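Local coordinates for ileal bile acid-binding protein (Danio rerio, PDB 3ELX) that probably binds bile acids in the cell interior and carries them, as a member of the fatty-acid binding protein family, at residues 13-18 with 125-130; 50-55 with 62-67; 101-106 with 114-119. One frame throughout, in Å; residues are numbered along the deposited sequence.

In the fold
Following the chain from its N terminus shows how a beta barrel of the fatty-acid binding protein family is closed. The first strand, 8-16, enters contact 1, which is completed only by the last strand, 124-133, so that this pairing encloses nearly the whole fold. Within that long excursion come two helices and then two hairpins in series: contact 2 closes the turn between strands 50-57 and 61-68, and contact 3 the turn between strands 102-108 and 111-119. Contacts 1 and 3 are neighbours in the sheet and share the Arg129-Glu114 salt bridge. Contact 2 lies on the other side of the chain's centre from both, yet Trp53 packs on Thr105 of contact 3.

Contact 1: 13-18 with 125-130; sequences ESQEGY and AVLVRT
Ser14, Gln15 and Glu16 run antiparallel to Thr130, Arg129 and Val128, the strand axes 4.7 Å apart at closest approach, and join the first and last strands of the fatty-acid binding protein barrel. A classic beta bulge sets the register at one end: Glu13 and Ser14 both face Thr130, whose O accepts in its carbonyl plane from Glu13 N at 2.7 Å and from Ser14 N at 3.0 Å. Glu16 and Val128 exchange a reciprocal pair of bonds further along, before Gly17 breaks away as the N-cap of helix 18-24; its positive phi of 82° favours glycine.

On the face shared by Gln15 and Arg129 the two long chains lie alongside each other, pointing the same way. Gln15 CG turns away from its own backbone N (chi1 -160°), which brings OE1 to 3.4 Å from Arg129 CD and places it at the edge of the guanidinium, near its plane. Arg129 NH1 forms a salt bridge with Glu114, and NH2 bonds Thr12 OG1. Gln15 CG also meets Leu127 CD1 at 3.8 Å. With an alanine at Gln15, the flank of Arg129 and one side of Leu127 CD1 would probably lose their cover. Where the strands part, a single water donates to both Gly17 O and Val126 O, at 2.9 Å each.

Contact 2: 50-55 with 62-67; sequences DFTWTQ and VVTNKF. With EDO (1,2-ethanediol), chain B.
Phe67 meets Phe51 because its CG sits between the backbone N and the carbonyl carbon (chi1 58°), which swings the ring over toward the facing strand. Phe51 CG lies beside its own N (chi1 -74°), a turn that helps lay its ring within 14° of parallel to that of Phe67, though the two are slid so far apart that they barely overlap. Phe51 CB meets one face of the Phe67 ring, 3.8 Å from the centroid in a CH-pi contact. Trp53 CE3 approaches the edge of the Phe67 ring, 4.1 Å from CZ.

These groups share one face of the antiparallel hairpin of strands 50-57 and 61-68, knit by three reciprocal backbone pairs: Phe51 with Phe67, Trp53 with Asn65, Gln55 with Val63. An ethanediol molecule, probably from the crystallisation liquor, lies over one face of the indole, its C2 3.5 Å from Trp53 CD1, and its O2 accepts from Asn65 ND2 at 3.2 Å. Asn65 OD1 turns instead to Glu76 N. Gln55, on this same face, contacts cholate in a structure of this protein.

The other face carries threonines. Thr54 CG2 is pressed to 3.4 Å from Val62 CG1, while Thr54 OG1 and Thr64 OG1 make a weak bond at 3.3 Å. Beside Lys66, a water donates to Asp50 OD1 and Phe51 O and accepts a weak bond from Lys66 NZ. The mix of aromatic rings and amides on the Gln55 face is consistent with binding amphipathic molecules such as bile acids.

Contact 3: 101-106 with 114-119; sequences YQQTTE and ETSTAS
Gln102 and Thr104 pair with Thr117 and Thr115 in the antiparallel hairpin of strands 102-108 and 111-119, part of the fatty-acid binding protein barrel. Backbone hydrogen bonds are reciprocal at both pairs, and the one from Thr115 N to Thr104 O, at 2.8 Å, is almost straight at the hydrogen (178°).

Side-chain hydrogen bonding centres on Gln103. Its CG points away from the backbone N (chi1 -178°) and the chain then bends at chi2 (68°), folding the amide back across the partner strand. OE1 receives a bond from Ser116 OG, modelled very short at 2.5 Å, a length to be read with caution, and NE2 donates to a water that in turn donates to Ser116 OG, bridging amide and hydroxyl a second time.

Van der Waals contacts fill in around these bonds. Gln103 NE2 rests 3.4 Å from Glu114 CB, and Glu114 CG lies alongside Thr105 CG2. Tyr101, seen to contact cholate in a structure of this protein, brings CB to 3.4 Å from Thr117 O and CD1 near Ser116 CB; its ring also stacks on Phe98 and meets Phe21 edge-to-face.

The charged contact is made by Glu114, whose OE2 forms a salt bridge with Arg129 on the next strand. Its other oxygen, OE1, accepts from a water at 2.6 Å, and that water also bonds Thr105 OG1.

Contact 1: 13-18 with 125-130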
ATOM      1  N   GLU A  13      -6.981   1.246  10.455  1.00 13.74           N
ATOM      2  CA  GLU A  13      -8.121   1.507  11.342  1.00 16.52           C
ATOM      3  C   GLU A  13      -9.398   0.952  10.713  1.00 17.03           C
ATOM      4  O   GLU A  13     -10.231   0.344  11.399  1.00 17.29           O
ATOM      5  CB  GLU A  13      -8.214   3.015  11.575  1.00 16.74           C
ATOM      6  CG  GLU A  13      -9.381   3.520  12.386  1.00 19.40           C
ATOM      7  CD  GLU A  13      -9.384   5.037  12.487  1.00 18.98           C
ATOM      8  OE1 GLU A  13      -9.609   5.553  13.601  1.00 24.04           O
ATOM      9  OE2 GLU A  13      -9.174   5.712  11.453  1.00 23.41           O
ATOM     10  N   SER A  14      -9.517   1.144   9.400  1.00 17.52           N
ATOM     11  CA  SER A  14     -10.661   0.695   8.600  1.00 18.13           C
ATOM     12  C   SER A  14     -10.144  -0.067   7.385  1.00 17.93           C
ATOM     13  O   SER A  14      -9.087   0.256   6.835  1.00 17.70           O
ATOM     14  CB  SER A  14     -11.484   1.894   8.122  1.00 18.25           C
ATOM     15  OG  SER A  14     -11.893   2.702   9.212  1.00 21.13           O
ATOM     16  N   GLN A  15     -10.905  -1.067   6.955  1.00 17.62           N
ATOM     17  CA  GLN A  15     -10.511  -1.892   5.827  1.00 17.50           C
ATOM     18  C   GLN A  15     -11.751  -2.427   5.129  1.00 17.06           C
ATOM     19  O   GLN A  15     -12.615  -3.001   5.779  1.00 17.06           O
ATOM     20  CB  GLN A  15      -9.650  -3.042   6.333  1.00 18.07           C
ATOM     21  CG  GLN A  15      -8.782  -3.691   5.278  1.00 19.54           C
ATOM     22  CD  GLN A  15      -7.625  -4.454   5.890  1.00 21.55           C
ATOM     23  OE1 GLN A  15      -6.495  -3.959   5.951  1.00 23.66           O
ATOM     24  NE2 GLN A  15      -7.905  -5.654   6.381  1.00 22.40           N
ATOM     25  N   GLU A  16     -11.836  -2.234   3.814  1.00 16.09           N
ATOM     26  CA  GLU A  16     -12.960  -2.749   3.022  1.00 16.02           C
ATOM     27  C   GLU A  16     -12.441  -3.502   1.811  1.00 14.87           C
ATOM     28  O   GLU A  16     -11.498  -3.051   1.159  1.00 13.81           O
ATOM     29  CB  GLU A  16     -13.864  -1.615   2.531  1.00 15.86           C
ATOM     30  CG  GLU A  16     -14.690  -0.927   3.597  1.00 18.14           C
ATOM     31  CD  GLU A  16     -15.655   0.077   2.993  1.00 19.07           C
ATOM     32  OE1 GLU A  16     -16.753  -0.329   2.558  1.00 23.41           O
ATOM     33  OE2 GLU A  16     -15.310   1.278   2.946  1.00 24.17           O
ATOM     34  N   GLY A  17     -13.072  -4.630   1.497  1.00 14.07           N
ATOM     35  CA  GLY A  17     -12.727  -5.412   0.309  1.00 14.07           C
ATOM     36  C   GLY A  17     -11.534  -6.344   0.424  1.00 14.06           C
ATOM     37  O   GLY A  17     -11.048  -6.859  -0.586  1.00 13.63           O
ATOM     38  N   TYR A  18     -11.064  -6.572   1.645  1.00 14.66           N
ATOM     39  CA  TYR A  18      -9.868  -7.377   1.888  1.00 15.27           C
ATOM     40  C   TYR A  18      -9.961  -8.784   1.282  1.00 15.51           C
ATOM     41  O   TYR A  18      -9.064  -9.217   0.553  1.00 15.21           O
ATOM     42  CB  TYR A  18      -9.593  -7.430   3.398  1.00 16.21           C
ATOM     43  CG  TYR A  18      -8.573  -8.448   3.852  1.00 17.04           C
ATOM     44  CD1 TYR A  18      -7.204  -8.194   3.749  1.00 18.50           C
ATOM     45  CD2 TYR A  18      -8.984  -9.645   4.432  1.00 18.14           C
ATOM     46  CE1 TYR A  18      -6.272  -9.134   4.191  1.00 18.23           C
ATOM     47  CE2 TYR A  18      -8.069 -10.581   4.877  1.00 18.82           C
ATOM     48  CZ  TYR A  18      -6.721 -10.322   4.751  1.00 18.41           C
ATOM     49  OH  TYR A  18      -5.825 -11.264   5.202  1.00 20.03           O
ATOM     50  N   ALA A 125     -11.917  -6.005  -8.226  1.00 13.77           N
ATOM     51  CA  ALA A 125     -11.915  -6.050  -6.771  1.00 12.70           C
ATOM     52  C   ALA A 125     -11.051  -4.922  -6.253  1.00 12.10           C
ATOM     53  O   ALA A 125      -9.948  -4.689  -6.758  1.00 11.32           O
ATOM     54  CB  ALA A 125     -11.420  -7.384  -6.247  1.00 13.24           C
ATOM     55  N   VAL A 126     -11.576  -4.235  -5.246  1.00 11.30           N
ATOM     56  CA  VAL A 126     -10.947  -3.044  -4.688  1.00 10.96           C
ATOM     57  C   VAL A 126     -10.781  -3.190  -3.176  1.00 10.77           C
ATOM     58  O   VAL A 126     -11.753  -3.458  -2.450  1.00 10.40           O
ATOM     59  CB  VAL A 126     -11.771  -1.774  -4.979  1.00 10.50           C
ATOM     60  CG1 VAL A 126     -11.074  -0.543  -4.409  1.00 11.86           C
ATOM     61  CG2 VAL A 126     -11.993  -1.599  -6.479  1.00 12.04           C
ATOM     62  N   LEU A 127      -9.545  -3.036  -2.721  1.00 10.68           N
ATOM     63  CA  LEU A 127      -9.234  -2.975  -1.301  1.00 11.43           C
ATOM     64  C   LEU A 127      -8.993  -1.516  -0.917  1.00 11.40           C
ATOM     65  O   LEU A 127      -8.164  -0.837  -1.524  1.00 11.66           O
ATOM     66  CB  LEU A 127      -7.990  -3.806  -0.992  1.00 11.46           C
ATOM     67  CG  LEU A 127      -7.302  -3.614   0.358  1.00 12.61           C
ATOM     68  CD1 LEU A 127      -8.210  -4.001   1.524  1.00 13.53           C
ATOM     69  CD2 LEU A 127      -5.996  -4.416   0.390  1.00 13.52           C
ATOM     70  N   VAL A 128      -9.739  -1.038   0.075  1.00 11.22           N
ATOM     71  CA  VAL A 128      -9.513   0.293   0.622  1.00 11.94           C
ATOM     72  C   VAL A 128      -9.089   0.172   2.078  1.00 12.02           C
ATOM     73  O   VAL A 128      -9.837  -0.341   2.904  1.00 11.68           O
ATOM     74  CB  VAL A 128     -10.774   1.190   0.550  1.00 12.10           C
ATOM     75  CG1 VAL A 128     -10.451   2.596   1.056  1.00 13.81           C
ATOM     76  CG2 VAL A 128     -11.347   1.248  -0.870  1.00 13.23           C
ATOM     77  N   ARG A 129      -7.881   0.637   2.376  1.00 11.79           N
ATOM     78  CA  ARG A 129      -7.364   0.633   3.746  1.00 13.25           C
ATOM     79  C   ARG A 129      -7.224   2.060   4.233  1.00 12.46           C
ATOM     80  O   ARG A 129      -6.680   2.904   3.531  1.00 12.39           O
ATOM     81  CB  ARG A 129      -5.996  -0.050   3.797  1.00 13.46           C
ATOM     82  CG  ARG A 129      -6.009  -1.546   3.495  1.00 16.37           C
ATOM     83  CD  ARG A 129      -4.642  -2.211   3.769  1.00 18.07           C
ATOM     84  NE  ARG A 129      -3.976  -1.617   4.922  1.00 22.56           N
ATOM     85  CZ  ARG A 129      -2.960  -0.760   4.850  1.00 24.45           C
ATOM     86  NH1 ARG A 129      -2.453  -0.407   3.676  1.00 27.45           N
ATOM     87  NH2 ARG A 129      -2.441  -0.260   5.959  1.00 26.19           N
ATOM     88  N   THR A 130      -7.713   2.333   5.441  1.00 11.01           N
ATOM     89  CA  THR A 130      -7.611   3.660   6.023  1.00 11.32           C
ATOM     90  C   THR A 130      -6.837   3.516   7.325  1.00 11.01           C
ATOM     91  O   THR A 130      -7.219   2.719   8.174  1.00 11.54           O
ATOM     92  CB  THR A 130      -9.005   4.247   6.311  1.00 11.38           C
ATOM     93  OG1 THR A 130      -9.736   4.345   5.082  1.00 12.36           O
ATOM     94  CG2 THR A 130      -8.882   5.631   6.948  1.00 12.76           C
TER
HETATM   95  O   HOH W   1     -12.671  -6.215  -2.879  1.00 30.74           O

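Contact 2: 50-55 with 62-67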
ATOM      1  N   ASP A  50      10.957  12.266  -2.760  1.00  9.42           N
ATOM      2  CA  ASP A  50      11.712  11.095  -2.312  1.00  9.89           C
ATOM      3  C   ASP A  50      11.006  10.408  -1.143  1.00  9.84           C
ATOM      4  O   ASP A  50      10.916  10.970  -0.045  1.00  9.84           O
ATOM      5  CB  ASP A  50      13.121  11.566  -1.927  1.00 10.62           C
ATOM      6  CG  ASP A  50      14.033  10.441  -1.470  1.00 13.99           C
ATOM      7  OD1 ASP A  50      13.555   9.472  -0.851  1.00 16.34           O
ATOM      8  OD2 ASP A  50      15.262  10.571  -1.695  1.00 18.27           O
ATOM      9  N   PHE A  51      10.511   9.190  -1.376  1.00  9.43           N
ATOM     10  CA  PHE A  51       9.783   8.434  -0.343  1.00  9.14           C
ATOM     11  C   PHE A  51      10.526   7.181   0.085  1.00  9.57           C
ATOM     12  O   PHE A  51      11.119   6.487  -0.746  1.00  9.93           O
ATOM     13  CB  PHE A  51       8.427   7.949  -0.862  1.00  9.37           C
ATOM     14  CG  PHE A  51       7.390   9.017  -0.990  1.00  8.51           C
ATOM     15  CD1 PHE A  51       7.396   9.879  -2.080  1.00  9.76           C
ATOM     16  CD2 PHE A  51       6.368   9.127  -0.041  1.00 10.61           C
ATOM     17  CE1 PHE A  51       6.427  10.859  -2.218  1.00  9.75           C
ATOM     18  CE2 PHE A  51       5.380  10.109  -0.177  1.00 10.91           C
ATOM     19  CZ  PHE A  51       5.408  10.970  -1.262  1.00 11.17           C
ATOM     20  N   THR A  52      10.459   6.884   1.381  1.00  9.48           N
ATOM     21  CA  THR A  52      10.821   5.567   1.908  1.00  9.86           C
ATOM     22  C   THR A  52       9.572   5.059   2.609  1.00 10.06           C
ATOM     23  O   THR A  52       9.098   5.675   3.571  1.00 10.08           O
ATOM     24  CB  THR A  52      11.987   5.639   2.911  1.00 10.48           C
ATOM     25  OG1 THR A  52      13.117   6.257   2.286  1.00 12.29           O
ATOM     26  CG2 THR A  52      12.367   4.235   3.402  1.00 11.76           C
ATOM     27  N   TRP A  53       9.050   3.940   2.125  1.00  9.79           N
ATOM     28  CA  TRP A  53       7.726   3.477   2.524  1.00 10.14           C
ATOM     29  C   TRP A  53       7.871   2.075   3.088  1.00 10.24           C
ATOM     30  O   TRP A  53       8.198   1.149   2.360  1.00 10.44           O
ATOM     31  CB  TRP A  53       6.834   3.460   1.283  1.00 10.77           C
ATOM     32  CG  TRP A  53       5.374   3.430   1.574  1.00 11.00           C
ATOM     33  CD1 TRP A  53       4.659   2.402   2.126  1.00 12.09           C
ATOM     34  CD2 TRP A  53       4.435   4.483   1.315  1.00 10.54           C
ATOM     35  NE1 TRP A  53       3.329   2.752   2.226  1.00 12.80           N
ATOM     36  CE2 TRP A  53       3.170   4.023   1.735  1.00 12.05           C
ATOM     37  CE3 TRP A  53       4.542   5.765   0.756  1.00 11.70           C
ATOM     38  CZ2 TRP A  53       2.015   4.800   1.613  1.00 13.02           C
ATOM     39  CZ3 TRP A  53       3.393   6.545   0.649  1.00 12.12           C
ATOM     40  CH2 TRP A  53       2.149   6.056   1.081  1.00 12.80           C
ATOM     41  N   THR A  54       7.642   1.932   4.392  1.00  9.82           N
ATOM     42  CA  THR A  54       7.892   0.665   5.085  1.00 10.21           C
ATOM     43  C   THR A  54       6.598   0.098   5.655  1.00 10.50           C
ATOM     44  O   THR A  54       5.829   0.813   6.298  1.00 10.52           O
ATOM     45  CB  THR A  54       8.934   0.878   6.212  1.00 11.13           C
ATOM     46  OG1 THR A  54      10.140   1.422   5.655  1.00 11.83           O
ATOM     47  CG2 THR A  54       9.255  -0.421   6.915  1.00 11.96           C
ATOM     48  N   GLN A  55       6.351  -1.183   5.395  1.00  9.53           N
ATOM     49  CA  GLN A  55       5.156  -1.850   5.906  1.00  9.81           C
ATOM     50  C   GLN A  55       5.567  -3.042   6.746  1.00  9.73           C
ATOM     51  O   GLN A  55       6.393  -3.864   6.329  1.00  9.90           O
ATOM     52  CB  GLN A  55       4.231  -2.320   4.770  1.00 11.09           C
ATOM     53  CG  GLN A  55       3.740  -1.192   3.879  1.00 12.95           C
ATOM     54  CD  GLN A  55       3.014  -1.710   2.656  1.00 16.55           C
ATOM     55  OE1 GLN A  55       3.473  -2.642   2.000  1.00 18.89           O
ATOM     56  NE2 GLN A  55       1.882  -1.105   2.339  1.00 18.43           N
ATOM     57  N   VAL A  62       9.095  -7.292   6.823  1.00 10.41           N
ATOM     58  CA  VAL A  62       9.134  -5.845   6.589  1.00 10.75           C
ATOM     59  C   VAL A  62       9.336  -5.583   5.102  1.00 11.21           C
ATOM     60  O   VAL A  62      10.290  -6.080   4.497  1.00 12.11           O
ATOM     61  CB  VAL A  62      10.224  -5.157   7.437  1.00 10.59           C
ATOM     62  CG1 VAL A  62      10.186  -3.650   7.240  1.00 12.34           C
ATOM     63  CG2 VAL A  62      10.043  -5.492   8.905  1.00 11.78           C
ATOM     64  N   VAL A  63       8.428  -4.813   4.512  1.00 11.40           N
ATOM     65  CA  VAL A  63       8.520  -4.500   3.088  1.00 11.96           C
ATOM     66  C   VAL A  63       8.859  -3.028   3.002  1.00 12.19           C
ATOM     67  O   VAL A  63       8.102  -2.210   3.490  1.00 11.52           O
ATOM     68  CB  VAL A  63       7.196  -4.785   2.355  1.00 12.59           C
ATOM     69  CG1 VAL A  63       7.286  -4.382   0.872  1.00 14.61           C
ATOM     70  CG2 VAL A  63       6.827  -6.249   2.475  1.00 14.06           C
ATOM     71  N   THR A  64       9.998  -2.708   2.395  1.00 12.77           N
ATOM     72  CA  THR A  64      10.405  -1.317   2.217  1.00 13.20           C
ATOM     73  C   THR A  64      10.571  -0.993   0.743  1.00 13.01           C
ATOM     74  O   THR A  64      11.288  -1.689   0.014  1.00 13.08           O
ATOM     75  CB  THR A  64      11.724  -1.022   2.956  1.00 14.01           C
ATOM     76  OG1 THR A  64      11.549  -1.307   4.343  1.00 16.29           O
ATOM     77  CG2 THR A  64      12.118   0.440   2.820  1.00 14.74           C
ATOM     78  N   ASN A  65       9.894   0.062   0.316  1.00 12.29           N
ATOM     79  CA  ASN A  65      10.058   0.588  -1.031  1.00 12.19           C
ATOM     80  C   ASN A  65      10.584   1.996  -0.963  1.00 11.98           C
ATOM     81  O   ASN A  65      10.048   2.830  -0.237  1.00 12.42           O
ATOM     82  CB  ASN A  65       8.748   0.541  -1.808  1.00 13.10           C
ATOM     83  CG  ASN A  65       8.523  -0.804  -2.459  1.00 13.98           C
ATOM     84  OD1 ASN A  65       9.413  -1.319  -3.130  1.00 17.90           O
ATOM     85  ND2 ASN A  65       7.356  -1.388  -2.243  1.00 16.15           N
ATOM     86  N   LYS A  66      11.664   2.230  -1.701  1.00 11.60           N
ATOM     87  CA  LYS A  66      12.248   3.556  -1.843  1.00 11.56           C
ATOM     88  C   LYS A  66      12.061   3.981  -3.287  1.00 11.48           C
ATOM     89  O   LYS A  66      12.490   3.284  -4.225  1.00 12.32           O
ATOM     90  CB  LYS A  66      13.732   3.549  -1.475  1.00 11.88           C
ATOM     91  CG  LYS A  66      13.971   3.259  -0.012  1.00 14.71           C
ATOM     92  CD  LYS A  66      15.432   2.948   0.268  1.00 20.43           C
ATOM     93  CE  LYS A  66      16.181   4.149   0.828  1.00 23.49           C
ATOM     94  NZ  LYS A  66      16.229   5.301  -0.112  1.00 25.98           N
ATOM     95  N   PHE A  67      11.373   5.103  -3.464  1.00 10.48           N
ATOM     96  CA  PHE A  67      11.107   5.602  -4.805  1.00 10.36           C
ATOM     97  C   PHE A  67      11.137   7.113  -4.847  1.00 10.19           C
ATOM     98  O   PHE A  67      10.917   7.770  -3.827  1.00 10.71           O
ATOM     99  CB  PHE A  67       9.773   5.068  -5.347  1.00 10.88           C
ATOM    100  CG  PHE A  67       8.576   5.409  -4.497  1.00 11.10           C
ATOM    101  CD1 PHE A  67       8.129   4.522  -3.513  1.00 11.13           C
ATOM    102  CD2 PHE A  67       7.874   6.607  -4.691  1.00 11.27           C
ATOM    103  CE1 PHE A  67       7.000   4.830  -2.718  1.00 11.48           C
ATOM    104  CE2 PHE A  67       6.745   6.916  -3.914  1.00 11.88           C
ATOM    105  CZ  PHE A  67       6.310   6.036  -2.928  1.00 11.20           C
TER
HETATM  106  C1  EDO B 200       2.656   1.114  -0.837  1.00 25.68           C
HETATM  107  O1  EDO B 200       1.940   0.503  -1.622  1.00 27.14           O
HETATM  108  C2  EDO B 200       4.095   1.413  -1.182  1.00 24.60           C
HETATM  109  O2  EDO B 200       4.889   0.230  -1.010  1.00 24.57           O
HETATM  110  O   HOH W   2      13.743   6.935  -1.469  1.00 30.00           O

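Contact 3: 101-106 with 114-119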
ATOM      1  N   TYR A 101      -1.708  -5.120  -9.554  1.00 11.40           N
ATOM      2  CA  TYR A 101      -2.794  -4.195  -9.212  1.00 10.95           C
ATOM      3  C   TYR A 101      -2.310  -2.759  -9.291  1.00 10.71           C
ATOM      4  O   TYR A 101      -1.100  -2.506  -9.341  1.00 11.14           O
ATOM      5  CB  TYR A 101      -3.355  -4.482  -7.806  1.00 11.65           C
ATOM      6  CG  TYR A 101      -2.315  -4.436  -6.700  1.00 11.87           C
ATOM      7  CD1 TYR A 101      -2.097  -3.280  -5.967  1.00 11.19           C
ATOM      8  CD2 TYR A 101      -1.553  -5.565  -6.391  1.00 12.40           C
ATOM      9  CE1 TYR A 101      -1.131  -3.237  -4.951  1.00 12.04           C
ATOM     10  CE2 TYR A 101      -0.591  -5.537  -5.386  1.00 13.25           C
ATOM     11  CZ  TYR A 101      -0.389  -4.373  -4.668  1.00 13.15           C
ATOM     12  OH  TYR A 101       0.566  -4.360  -3.667  1.00 15.64           O
ATOM     13  N   GLN A 102      -3.265  -1.831  -9.325  1.00  9.95           N
ATOM     14  CA  GLN A 102      -2.970  -0.403  -9.246  1.00  9.80           C
ATOM     15  C   GLN A 102      -3.141   0.040  -7.812  1.00 10.46           C
ATOM     16  O   GLN A 102      -4.111  -0.354  -7.162  1.00 10.52           O
ATOM     17  CB  GLN A 102      -3.942   0.391 -10.121  1.00  9.88           C
ATOM     18  CG  GLN A 102      -3.673   0.231 -11.602  1.00  9.73           C
ATOM     19  CD  GLN A 102      -2.264   0.653 -11.973  1.00  9.65           C
ATOM     20  OE1 GLN A 102      -1.429  -0.183 -12.329  1.00  9.83           O
ATOM     21  NE2 GLN A 102      -1.991   1.951 -11.881  1.00 10.36           N
ATOM     22  N   GLN A 103      -2.197   0.837  -7.316  1.00 10.13           N
ATOM     23  CA  GLN A 103      -2.275   1.343  -5.937  1.00 11.27           C
ATOM     24  C   GLN A 103      -2.367   2.853  -5.958  1.00 12.23           C
ATOM     25  O   GLN A 103      -1.536   3.501  -6.572  1.00 13.17           O
ATOM     26  CB  GLN A 103      -1.008   0.963  -5.172  1.00 11.37           C
ATOM     27  CG  GLN A 103      -1.024   1.402  -3.729  1.00 12.63           C
ATOM     28  CD  GLN A 103      -2.060   0.641  -2.947  1.00 14.98           C
ATOM     29  OE1 GLN A 103      -2.332  -0.517  -3.236  1.00 16.88           O
ATOM     30  NE2 GLN A 103      -2.672   1.300  -1.971  1.00 19.12           N
ATOM     31  N   THR A 104      -3.377   3.420  -5.302  1.00 12.77           N
ATOM     32  CA  THR A 104      -3.447   4.877  -5.162  1.00 13.82           C
ATOM     33  C   THR A 104      -3.439   5.195  -3.686  1.00 14.38           C
ATOM     34  O   THR A 104      -4.112   4.527  -2.906  1.00 15.40           O
ATOM     35  CB  THR A 104      -4.700   5.493  -5.803  1.00 14.95           C
ATOM     36  OG1 THR A 104      -5.862   5.096  -5.065  1.00 19.09           O
ATOM     37  CG2 THR A 104      -4.827   5.066  -7.246  1.00 14.72           C
ATOM     38  N   THR A 105      -2.662   6.194  -3.299  1.00 13.06           N
ATOM     39  CA  THR A 105      -2.544   6.512  -1.889  1.00 13.47           C
ATOM     40  C   THR A 105      -2.563   8.013  -1.681  1.00 13.19           C
ATOM     41  O   THR A 105      -1.925   8.760  -2.412  1.00 12.23           O
ATOM     42  CB  THR A 105      -1.296   5.874  -1.287  1.00 13.48           C
ATOM     43  OG1 THR A 105      -1.366   4.446  -1.485  1.00 17.27           O
ATOM     44  CG2 THR A 105      -1.197   6.181   0.200  1.00 15.48           C
ATOM     45  N   GLU A 106      -3.300   8.446  -0.670  1.00 13.11           N
ATOM     46  CA  GLU A 106      -3.345   9.865  -0.354  1.00 14.33           C
ATOM     47  C   GLU A 106      -3.609  10.089   1.122  1.00 13.97           C
ATOM     48  O   GLU A 106      -3.986   9.160   1.833  1.00 13.04           O
ATOM     49  CB  GLU A 106      -4.400  10.583  -1.204  1.00 14.93           C
ATOM     50  CG  GLU A 106      -5.840  10.183  -0.907  1.00 17.01           C
ATOM     51  CD  GLU A 106      -6.851  11.084  -1.611  1.00 18.38           C
ATOM     52  OE1 GLU A 106      -6.550  12.275  -1.873  1.00 23.61           O
ATOM     53  OE2 GLU A 106      -7.962  10.598  -1.901  1.00 24.74           O
ATOM     54  N   GLU A 114      -5.427   4.157   1.351  1.00 10.29           N
ATOM     55  CA  GLU A 114      -4.718   3.366   0.351  1.00 11.00           C
ATOM     56  C   GLU A 114      -5.705   2.485  -0.392  1.00 10.60           C
ATOM     57  O   GLU A 114      -6.399   1.678   0.222  1.00 11.06           O
ATOM     58  CB  GLU A 114      -3.653   2.509   1.020  1.00 11.74           C
ATOM     59  CG  GLU A 114      -2.574   3.325   1.694  1.00 13.59           C
ATOM     60  CD  GLU A 114      -1.562   2.455   2.403  1.00 19.34           C
ATOM     61  OE1 GLU A 114      -0.623   1.972   1.734  1.00 20.71           O
ATOM     62  OE2 GLU A 114      -1.712   2.253   3.626  1.00 20.71           O
ATOM     63  N   THR A 115      -5.783   2.665  -1.709  1.00 10.21           N
ATOM     64  CA  THR A 115      -6.750   1.924  -2.518  1.00 10.20           C
ATOM     65  C   THR A 115      -6.007   1.028  -3.511  1.00 10.28           C
ATOM     66  O   THR A 115      -5.226   1.526  -4.336  1.00 10.66           O
ATOM     67  CB  THR A 115      -7.673   2.890  -3.282  1.00 10.33           C
ATOM     68  OG1 THR A 115      -8.337   3.773  -2.369  1.00 11.60           O
ATOM     69  CG2 THR A 115      -8.712   2.120  -4.114  1.00 11.34           C
ATOM     70  N   SER A 116      -6.260  -0.280  -3.435  1.00  9.38           N
ATOM     71  CA  SER A 116      -5.669  -1.245  -4.362  1.00  9.79           C
ATOM     72  C   SER A 116      -6.770  -1.748  -5.295  1.00  9.71           C
ATOM     73  O   SER A 116      -7.813  -2.223  -4.841  1.00  9.81           O
ATOM     74  CB  SER A 116      -5.040  -2.420  -3.604  1.00 10.38           C
ATOM     75  OG  SER A 116      -4.189  -1.996  -2.551  1.00 11.84           O
ATOM     76  N   THR A 117      -6.535  -1.642  -6.598  1.00  9.58           N
ATOM     77  CA  THR A 117      -7.555  -1.959  -7.589  1.00 10.21           C
ATOM     78  C   THR A 117      -7.033  -3.058  -8.500  1.00 10.79           C
ATOM     79  O   THR A 117      -6.030  -2.884  -9.191  1.00 10.53           O
ATOM     80  CB  THR A 117      -7.896  -0.705  -8.399  1.00  9.91           C
ATOM     81  OG1 THR A 117      -8.324   0.317  -7.489  1.00 10.97           O
ATOM     82  CG2 THR A 117      -8.995  -0.988  -9.429  1.00 11.25           C
ATOM     83  N   ALA A 118      -7.709  -4.201  -8.470  1.00 11.84           N
ATOM     84  CA  ALA A 118      -7.331  -5.321  -9.323  1.00 13.00           C
ATOM     85  C   ALA A 118      -8.478  -5.710 -10.248  1.00 13.89           C
ATOM     86  O   ALA A 118      -9.643  -5.425  -9.967  1.00 13.82           O
ATOM     87  CB  ALA A 118      -6.896  -6.498  -8.483  1.00 13.42           C
ATOM     88  N   SER A 119      -8.136  -6.364 -11.348  1.00 15.46           N
ATOM     89  CA  SER A 119      -9.113  -6.676 -12.375  1.00 17.43           C
ATOM     90  C   SER A 119      -8.916  -8.092 -12.901  1.00 18.50           C
ATOM     91  O   SER A 119      -7.790  -8.491 -13.191  1.00 18.50           O
ATOM     92  CB  SER A 119      -8.969  -5.658 -13.505  1.00 17.56           C
ATOM     93  OG  SER A 119      -9.631  -6.080 -14.673  1.00 19.65           O
TER
HETATM   94  O   HOH W   3      -4.756  -0.622  -0.393  1.00 13.86           O
HETATM   95  O   HOH W   4      -6.760   6.034  -2.029  1.00 16.76           O
HETATM   96  O   HOH W   5       0.081   2.585  -0.746  1.00 24.48           O